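Local coordinates for putative metallopeptidase (Corynebacterium diphtheriae, PDB 3QOC), which is a putative M24-family metallopeptidase, probably removing residues from peptide N-termini, represented here by its creatinase/prolidase-like N-terminal domain, at residues 57-62 and 87-92. Residues are numbered along the deposited sequence; the frame is centred on the assembly and turned at random.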
loop_
_atom_site.group_PDB
_atom_site.type_symbol
_atom_site.label_atom_id
_atom_site.label_comp_id
_atom_site.label_asym_id
_atom_site.label_seq_id
_atom_site.Cartn_x
_atom_site.Cartn_y
_atom_site.Cartn_z
ATOM N N SER A 57 6.106 5.259 7.399
ATOM C CA SER A 57 6.440 5.583 6.034
ATOM C C SER A 57 5.447 4.809 5.112
ATOM O O SER A 57 4.694 3.916 5.573
ATOM C CB SER A 57 7.867 5.175 5.733
ATOM O OG SER A 57 7.912 3.745 5.713
ATOM N N ALA A 58 5.444 5.195 3.853
ATOM C CA ALA A 58 4.498 4.718 2.846
ATOM C C ALA A 58 5.070 4.863 1.448
ATOM O O ALA A 58 5.920 5.651 1.237
ATOM C CB ALA A 58 3.125 5.402 2.942
ATOM N N ARG A 59 4.580 4.074 0.504
ATOM C CA ARG A 59 4.974 4.208 -0.892
ATOM C C ARG A 59 3.771 3.832 -1.746
ATOM O O ARG A 59 3.015 2.947 -1.400
ATOM C CB ARG A 59 6.132 3.260 -1.161
ATOM C CG ARG A 59 6.896 3.623 -2.417
ATOM C CD ARG A 59 8.100 2.687 -2.590
ATOM N NE ARG A 59 8.941 3.064 -3.715
ATOM C CZ ARG A 59 9.765 2.241 -4.355
ATOM N NH1 ARG A 59 9.842 0.962 -3.994
ATOM N NH2 ARG A 59 10.539 2.702 -5.339
ATOM N N ILE A 60 3.584 4.532 -2.847
ATOM C CA ILE A 60 2.410 4.404 -3.635
ATOM C C ILE A 60 2.825 4.136 -5.077
ATOM O O ILE A 60 3.907 4.519 -5.531
ATOM C CB ILE A 60 1.521 5.625 -3.493
ATOM C CG1 ILE A 60 0.144 5.299 -4.050
ATOM C CG2 ILE A 60 2.143 6.865 -4.183
ATOM C CD1 ILE A 60 -0.947 6.417 -3.659
ATOM N N SER A 61 2.035 3.350 -5.782
ATOM C CA SER A 61 2.430 3.053 -7.150
ATOM C C SER A 61 1.271 3.230 -8.121
ATOM O O SER A 61 0.158 2.954 -7.789
ATOM C CB SER A 61 2.920 1.601 -7.203
ATOM O OG SER A 61 3.199 1.268 -8.542
ATOM N N THR A 62 1.568 3.636 -9.351
ATOM C CA THR A 62 0.521 3.783 -10.355
ATOM C C THR A 62 1.177 3.716 -11.752
ATOM O O THR A 62 2.425 3.688 -11.852
ATOM C CB THR A 62 -0.268 5.051 -10.171
ATOM O OG1 THR A 62 -1.441 4.983 -10.995
ATOM C CG2 THR A 62 0.541 6.283 -10.579
ATOM N N PRO A 87 2.627 -5.817 -7.731
ATOM C CA PRO A 87 3.838 -6.605 -7.773
ATOM C C PRO A 87 5.088 -5.764 -7.739
ATOM O O PRO A 87 6.085 -6.164 -7.129
ATOM C CB PRO A 87 3.709 -7.403 -9.094
ATOM C CG PRO A 87 2.185 -7.565 -9.257
ATOM C CD PRO A 87 1.634 -6.276 -8.744
ATOM N N ALA A 88 5.036 -4.588 -8.368
ATOM C CA ALA A 88 6.236 -3.734 -8.406
ATOM C C ALA A 88 6.589 -3.163 -7.054
ATOM O O ALA A 88 7.747 -3.126 -6.718
ATOM C CB ALA A 88 6.135 -2.621 -9.496
ATOM N N LEU A 89 5.629 -2.671 -6.271
ATOM C CA LEU A 89 5.925 -2.292 -4.842
ATOM C C LEU A 89 6.494 -3.459 -4.067
ATOM O O LEU A 89 7.492 -3.314 -3.374
ATOM C CB LEU A 89 4.683 -1.782 -4.052
ATOM C CG LEU A 89 3.980 -0.495 -4.448
ATOM C CD1 LEU A 89 2.635 -0.363 -3.614
ATOM C CD2 LEU A 89 4.980 0.691 -4.266
ATOM N N LEU A 90 5.868 -4.628 -4.177
ATOM C CA LEU A 90 6.291 -5.779 -3.378
ATOM C C LEU A 90 7.710 -6.216 -3.721
ATOM O O LEU A 90 8.513 -6.508 -2.839
ATOM C CB LEU A 90 5.293 -6.939 -3.526
ATOM C CG LEU A 90 5.407 -8.133 -2.607
ATOM C CD1 LEU A 90 5.339 -7.717 -1.128
ATOM C CD2 LEU A 90 4.301 -9.109 -2.933
ATOM N N SER A 91 8.072 -6.164 -4.994
ATOM C CA SER A 91 9.385 -6.674 -5.389
ATOM C C SER A 91 10.499 -5.758 -4.871
ATOM O O SER A 91 11.658 -6.119 -4.838
ATOM C CB SER A 91 9.437 -6.830 -6.916
ATOM O OG SER A 91 10.603 -6.219 -7.402
ATOM N N ASP A 92 10.138 -4.538 -4.516
ATOM C CA ASP A 92 11.116 -3.580 -3.964
ATOM C C ASP A 92 11.381 -3.686 -2.437
ATOM O O ASP A 92 12.236 -2.991 -1.911
ATOM C CB ASP A 92 10.731 -2.165 -4.371
ATOM C CG ASP A 92 11.357 -1.767 -5.716
ATOM O OD1 ASP A 92 11.977 -2.620 -6.406
ATOM O OD2 ASP A 92 11.239 -0.598 -6.100
HETATM O O HOH W 1 8.124 -0.775 -2.152
#
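The isobutyl end of L89 lies against one face of strand 58-62, lodged between S61 and the aliphatic part of R59. Its CG stands 3.6 Å from S61 CB, and L89 CD2 turns toward the arginine stem, reaching R59 CG at 4.0 Å. CD1 borders the backbone instead, near the carbonyl O of R59. With CG anti to its own carbonyl carbon, L89 carries its branch from the helix onto the sheet, where it slides past R59 in the opposite direction. S61 offers only its methylene to the leucine; its hydroxyl is hydrogen-bonded to L80 O of the adjacent parallel strand 78-81.

R59 leaves the strand with CG anti to its backbone N (chi1 -162°) and stays extended as far as NE, which brings the guanidinium beside D92. The two side chains cross at about a right angle, yet guanidinium and carboxylate are almost coplanar, 13° apart. R59 NH1 donates to the anti lone pair of D92 OD2 at 3.0 Å, with an N-H...O angle of 155°. The bond from R59 NH2 to the same D92 OD2 is weak, at 3.5 Å. A water accepts from R59 NH1 at 3.1 Å and donates to L89 O at 2.9 Å, tying the guanidinium to the helix backbone as well.

The contact fastens helix 85-91 onto the mixed sheet of this domain, and L89 also touches A49 of strand 49-53. E78 forms a long, weak ion pair with R59 NE, so two acidic groups probably share the arginine's charge. A buried nonpolar seam thus passes into a charged, water-bridged margin, in which D92 OD2 alone receives R59 NH1 and, weakly, NH2, so the pairing leans on a single carboxylate oxygen, and mostly on NH1.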